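Local coordinates for uncharacterized protein (Legionella pneumophila subsp. pneumophila, PDB 5T2X) that is of unknown function but folds as an all-helical protein of the DUF5630 family, at residues Q93-A104 against F122-Y133. Residues are numbered along the deposited sequence; the frame is centred on the assembly and turned at random.
Sequences QLVKGIYFYGQA and FLKKSAYQHCFY
Ser126 and Gly97 meet where two antiparallel helices come closest, a worked example of a helical hairpin pairing tightly at a glycine. The Ser126 hydroxyl, swung anti to its own nitrogen (chi1 -177°), donates to Gly97 O at 2.7 Å from OG. That carbonyl already accepts the helical N-H of Tyr101, so two donors grip one oxygen. With no side chain on Gly97, Cys131 CB approaches its CA to 3.7 Å. The axes of segments 93-104 and 122-128 pass 7.8 Å apart at 168°.

Three CH-pi contacts accompany this bond. Tyr133 CB sits squarely over the centre of the Tyr101 ring, 3.4 Å from its centroid, while Leu123 CD2 touches Tyr101 and the Ala104 methyl. Gln103 CB lies over the centre of one face of the Phe122 ring, the second such contact, and the edge of that ring turns to Phe100 CD1. In the third, Lys125, bent at its last two torsions, lays CE over a face of Phe100, 3.9 Å from the ring centroid; its NZ continues to a salt bridge with Glu51.

Toward the start of segment 93-104, Gln129 folds back at chi2 (-68°), setting CG against Lys96 CB at 3.6 Å. Waters knit this end: one accepts from Lys96 NZ and donates to Gln129 OE1, another donates to both Gln93 O and Gln129 O. Gln129 immediately precedes His130, the positive-phi C' residue of the Schellman motif that ends helix 117-128, and Cys131 then occupies the N-cap position of helix 132-147.

The pair thus joins helix 91-111 to helix 117-128 and the beginning of helix 132-147. Helices 43-52 and 66-76 pack against helix 91-111, and Ser126 and Ala127 rest on helix 132-147.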
loop_
_atom_site.group_PDB
_atom_site.type_symbol
_atom_site.label_atom_id
_atom_site.label_comp_id
_atom_site.label_asym_id
_atom_site.label_seq_id
_atom_site.Cartn_x
_atom_site.Cartn_y
_atom_site.Cartn_z
ATOM N N GLN A 93 -6.701 -7.533 -4.700
ATOM C CA GLN A 93 -5.990 -6.262 -4.620
ATOM C C GLN A 93 -4.557 -6.467 -4.152
ATOM O O GLN A 93 -3.637 -5.790 -4.626
ATOM C CB GLN A 93 -6.729 -5.309 -3.682
ATOM C CG GLN A 93 -8.090 -4.878 -4.193
ATOM C CD GLN A 93 -8.825 -3.998 -3.206
ATOM O OE1 GLN A 93 -8.905 -4.311 -2.019
ATOM N NE2 GLN A 93 -9.361 -2.885 -3.692
ATOM N N LEU A 94 -4.346 -7.404 -3.225
ATOM C CA LEU A 94 -2.995 -7.683 -2.755
ATOM C C LEU A 94 -2.141 -8.292 -3.860
ATOM O O LEU A 94 -0.989 -7.888 -4.054
ATOM C CB LEU A 94 -3.048 -8.609 -1.540
ATOM C CG LEU A 94 -1.705 -9.034 -0.946
ATOM C CD1 LEU A 94 -0.911 -7.824 -0.481
ATOM C CD2 LEU A 94 -1.917 -10.013 0.198
ATOM N N VAL A 95 -2.693 -9.255 -4.602
ATOM C CA VAL A 95 -1.922 -9.936 -5.638
ATOM C C VAL A 95 -1.667 -9.006 -6.818
ATOM O O VAL A 95 -0.542 -8.919 -7.327
ATOM C CB VAL A 95 -2.638 -11.225 -6.078
ATOM C CG1 VAL A 95 -1.950 -11.826 -7.291
ATOM C CG2 VAL A 95 -2.668 -12.226 -4.935
ATOM N N LYS A 96 -2.705 -8.302 -7.277
ATOM C CA LYS A 96 -2.523 -7.363 -8.379
ATOM C C LYS A 96 -1.550 -6.255 -8.000
ATOM O O LYS A 96 -0.715 -5.845 -8.816
ATOM C CB LYS A 96 -3.865 -6.766 -8.800
ATOM C CG LYS A 96 -4.841 -7.752 -9.414
ATOM C CD LYS A 96 -6.154 -7.055 -9.726
ATOM C CE LYS A 96 -7.209 -8.028 -10.215
ATOM N NZ LYS A 96 -8.519 -7.346 -10.402
ATOM N N GLY A 97 -1.643 -5.757 -6.765
ATOM C CA GLY A 97 -0.730 -4.713 -6.329
ATOM C C GLY A 97 0.714 -5.172 -6.309
ATOM O O GLY A 97 1.617 -4.430 -6.704
ATOM N N ILE A 98 0.952 -6.403 -5.853
ATOM C CA ILE A 98 2.306 -6.947 -5.856
ATOM C C ILE A 98 2.791 -7.164 -7.283
ATOM O O ILE A 98 3.943 -6.861 -7.616
ATOM C CB ILE A 98 2.359 -8.249 -5.036
ATOM C CG1 ILE A 98 2.124 -7.959 -3.554
ATOM C CG2 ILE A 98 3.687 -8.965 -5.241
ATOM C CD1 ILE A 98 1.870 -9.203 -2.730
ATOM N N TYR A 99 1.919 -7.686 -8.150
ATOM C CA TYR A 99 2.315 -7.958 -9.528
ATOM C C TYR A 99 2.670 -6.671 -10.264
ATOM O O TYR A 99 3.732 -6.573 -10.891
ATOM C CB TYR A 99 1.199 -8.704 -10.260
ATOM C CG TYR A 99 1.409 -8.775 -11.756
ATOM C CD1 TYR A 99 2.239 -9.738 -12.316
ATOM C CD2 TYR A 99 0.783 -7.872 -12.609
ATOM C CE1 TYR A 99 2.440 -9.801 -13.684
ATOM C CE2 TYR A 99 0.976 -7.928 -13.975
ATOM C CZ TYR A 99 1.805 -8.893 -14.508
ATOM O OH TYR A 99 1.997 -8.949 -15.868
ATOM N N PHE A 100 1.786 -5.673 -10.204
ATOM C CA PHE A 100 2.043 -4.417 -10.900
ATOM C C PHE A 100 3.279 -3.717 -10.353
ATOM O O PHE A 100 4.006 -3.063 -11.109
ATOM C CB PHE A 100 0.822 -3.502 -10.804
ATOM C CG PHE A 100 -0.324 -3.922 -11.681
ATOM C CD1 PHE A 100 -0.095 -4.384 -12.968
ATOM C CD2 PHE A 100 -1.629 -3.860 -11.220
ATOM C CE1 PHE A 100 -1.147 -4.770 -13.778
ATOM C CE2 PHE A 100 -2.686 -4.247 -12.025
ATOM C CZ PHE A 100 -2.444 -4.702 -13.306
ATOM N N TYR A 101 3.540 -3.844 -9.051
ATOM C CA TYR A 101 4.758 -3.261 -8.499
ATOM C C TYR A 101 5.992 -4.003 -8.996
ATOM O O TYR A 101 7.031 -3.386 -9.254
ATOM C CB TYR A 101 4.708 -3.263 -6.972
ATOM C CG TYR A 101 5.888 -2.557 -6.345
ATOM C CD1 TYR A 101 5.932 -1.170 -6.272
ATOM C CD2 TYR A 101 6.963 -3.274 -5.835
ATOM C CE1 TYR A 101 7.011 -0.516 -5.706
ATOM C CE2 TYR A 101 8.047 -2.628 -5.267
ATOM C CZ TYR A 101 8.064 -1.250 -5.204
ATOM O OH TYR A 101 9.140 -0.605 -4.639
ATOM N N GLY A 102 5.897 -5.326 -9.139
ATOM C CA GLY A 102 7.000 -6.074 -9.717
ATOM C C GLY A 102 7.273 -5.682 -11.156
ATOM O O GLY A 102 8.428 -5.605 -11.582
ATOM N N GLN A 103 6.210 -5.425 -11.926
ATOM C CA GLN A 103 6.389 -4.950 -13.294
ATOM C C GLN A 103 7.032 -3.571 -13.321
ATOM O O GLN A 103 7.802 -3.263 -14.239
ATOM C CB GLN A 103 5.046 -4.927 -14.026
ATOM C CG GLN A 103 4.432 -6.302 -14.247
ATOM C CD GLN A 103 5.327 -7.211 -15.071
ATOM O OE1 GLN A 103 5.880 -8.185 -14.558
ATOM N NE2 GLN A 103 5.472 -6.897 -16.352
ATOM N N ALA A 104 6.727 -2.730 -12.331
ATOM C CA ALA A 104 7.377 -1.427 -12.248
ATOM C C ALA A 104 8.866 -1.577 -11.967
ATOM O O ALA A 104 9.686 -0.849 -12.539
ATOM C CB ALA A 104 6.709 -0.572 -11.171
ATOM N N PHE A 122 3.097 1.563 -14.315
ATOM C CA PHE A 122 2.828 0.385 -13.499
ATOM C C PHE A 122 2.659 0.746 -12.028
ATOM O O PHE A 122 1.874 0.104 -11.322
ATOM C CB PHE A 122 3.944 -0.648 -13.663
ATOM C CG PHE A 122 3.798 -1.513 -14.879
ATOM C CD1 PHE A 122 2.749 -2.411 -14.987
ATOM C CD2 PHE A 122 4.718 -1.442 -15.911
ATOM C CE1 PHE A 122 2.614 -3.216 -16.106
ATOM C CE2 PHE A 122 4.590 -2.243 -17.033
ATOM C CZ PHE A 122 3.537 -3.132 -17.129
ATOM N N LEU A 123 3.382 1.762 -11.547
ATOM C CA LEU A 123 3.227 2.178 -10.157
ATOM C C LEU A 123 1.810 2.669 -9.886
ATOM O O LEU A 123 1.249 2.406 -8.817
ATOM C CB LEU A 123 4.248 3.262 -9.814
ATOM C CG LEU A 123 5.689 2.808 -9.567
ATOM C CD1 LEU A 123 6.576 3.999 -9.242
ATOM C CD2 LEU A 123 5.750 1.779 -8.449
ATOM N N LYS A 124 1.211 3.371 -10.851
ATOM C CA LYS A 124 -0.141 3.884 -10.664
ATOM C C LYS A 124 -1.185 2.781 -10.769
ATOM O O LYS A 124 -2.203 2.832 -10.068
ATOM C CB LYS A 124 -0.421 4.998 -11.674
ATOM C CG LYS A 124 0.401 6.252 -11.415
ATOM C CD LYS A 124 0.123 7.348 -12.427
ATOM C CE LYS A 124 0.960 8.583 -12.126
ATOM N NZ LYS A 124 0.754 9.662 -13.130
ATOM N N LYS A 125 -0.961 1.784 -11.629
ATOM C CA LYS A 125 -1.832 0.615 -11.628
ATOM C C LYS A 125 -1.695 -0.159 -10.324
ATOM O O LYS A 125 -2.680 -0.694 -9.802
ATOM C CB LYS A 125 -1.517 -0.282 -12.824
ATOM C CG LYS A 125 -1.712 0.391 -14.173
ATOM C CD LYS A 125 -1.220 -0.491 -15.309
ATOM C CE LYS A 125 -2.048 -1.758 -15.428
ATOM N NZ LYS A 125 -3.473 -1.464 -15.743
ATOM N N SER A 126 -0.477 -0.222 -9.781
ATOM C CA SER A 126 -0.275 -0.861 -8.486
ATOM C C SER A 126 -0.935 -0.059 -7.371
ATOM O O SER A 126 -1.536 -0.635 -6.457
ATOM C CB SER A 126 1.219 -1.032 -8.219
ATOM O OG SER A 126 1.449 -1.703 -6.994
ATOM N N ALA A 127 -0.840 1.272 -7.435
ATOM C CA ALA A 127 -1.496 2.112 -6.437
ATOM C C ALA A 127 -3.011 2.070 -6.575
ATOM O O ALA A 127 -3.727 2.270 -5.586
ATOM C CB ALA A 127 -0.995 3.551 -6.545
ATOM N N TYR A 128 -3.518 1.827 -7.788
ATOM C CA TYR A 128 -4.956 1.656 -7.964
ATOM C C TYR A 128 -5.470 0.459 -7.175
ATOM O O TYR A 128 -6.617 0.462 -6.716
ATOM C CB TYR A 128 -5.288 1.506 -9.448
ATOM C CG TYR A 128 -6.769 1.445 -9.752
ATOM C CD1 TYR A 128 -7.505 2.606 -9.949
ATOM C CD2 TYR A 128 -7.429 0.226 -9.848
ATOM C CE1 TYR A 128 -8.858 2.555 -10.229
ATOM C CE2 TYR A 128 -8.781 0.166 -10.127
ATOM C CZ TYR A 128 -9.489 1.334 -10.316
ATOM O OH TYR A 128 -10.835 1.277 -10.594
ATOM N N GLN A 129 -4.639 -0.568 -7.010
ATOM C CA GLN A 129 -4.930 -1.690 -6.128
ATOM C C GLN A 129 -4.512 -1.417 -4.687
ATOM O O GLN A 129 -4.561 -2.329 -3.856
ATOM C CB GLN A 129 -4.241 -2.954 -6.645
ATOM C CG GLN A 129 -4.615 -3.318 -8.073
ATOM C CD GLN A 129 -6.060 -3.765 -8.203
ATOM O OE1 GLN A 129 -6.620 -4.368 -7.288
ATOM N NE2 GLN A 129 -6.671 -3.468 -9.344
ATOM N N HIS A 130 -4.085 -0.185 -4.390
ATOM C CA HIS A 130 -3.764 0.256 -3.031
ATOM C C HIS A 130 -2.582 -0.515 -2.448
ATOM O O HIS A 130 -2.535 -0.803 -1.251
ATOM C CB HIS A 130 -4.986 0.160 -2.117
ATOM C CG HIS A 130 -6.202 0.833 -2.672
ATOM N ND1 HIS A 130 -6.248 2.185 -2.935
ATOM C CD2 HIS A 130 -7.413 0.340 -3.022
ATOM C CE1 HIS A 130 -7.436 2.497 -3.421
ATOM N NE2 HIS A 130 -8.163 1.395 -3.484
ATOM N N CYS A 131 -1.612 -0.840 -3.298
ATOM C CA CYS A 131 -0.409 -1.518 -2.837
ATOM C C CYS A 131 0.467 -0.554 -2.047
ATOM O O CYS A 131 0.727 0.570 -2.490
ATOM C CB CYS A 131 0.365 -2.086 -4.025
ATOM S SG CYS A 131 1.900 -2.925 -3.584
ATOM N N PHE A 132 0.923 -0.995 -0.869
ATOM C CA PHE A 132 1.751 -0.134 -0.029
ATOM C C PHE A 132 3.068 0.206 -0.714
ATOM O O PHE A 132 3.564 1.332 -0.592
ATOM C CB PHE A 132 2.016 -0.801 1.321
ATOM C CG PHE A 132 3.001 -0.053 2.181
ATOM C CD1 PHE A 132 2.583 0.992 2.988
ATOM C CD2 PHE A 132 4.347 -0.390 2.175
ATOM C CE1 PHE A 132 3.486 1.684 3.775
ATOM C CE2 PHE A 132 5.254 0.300 2.955
ATOM C CZ PHE A 132 4.822 1.337 3.759
ATOM N N TYR A 133 3.659 -0.760 -1.421
ATOM C CA TYR A 133 4.913 -0.506 -2.121
ATOM C C TYR A 133 4.752 0.608 -3.145
ATOM O O TYR A 133 5.649 1.441 -3.317
ATOM C CB TYR A 133 5.406 -1.785 -2.800
ATOM C CG TYR A 133 5.495 -2.990 -1.891
ATOM C CD1 TYR A 133 6.023 -2.887 -0.611
ATOM C CD2 TYR A 133 5.045 -4.235 -2.315
ATOM C CE1 TYR A 133 6.105 -3.990 0.219
ATOM C CE2 TYR A 133 5.121 -5.341 -1.494
ATOM C CZ TYR A 133 5.652 -5.213 -0.228
ATOM O OH TYR A 133 5.727 -6.318 0.589
HETATM O O HOH W 1 -2.683 -4.102 -2.900
HETATM O O HOH W 2 -9.029 -1.459 -6.384
HETATM O O HOH W 3 -8.533 -6.191 -7.519
#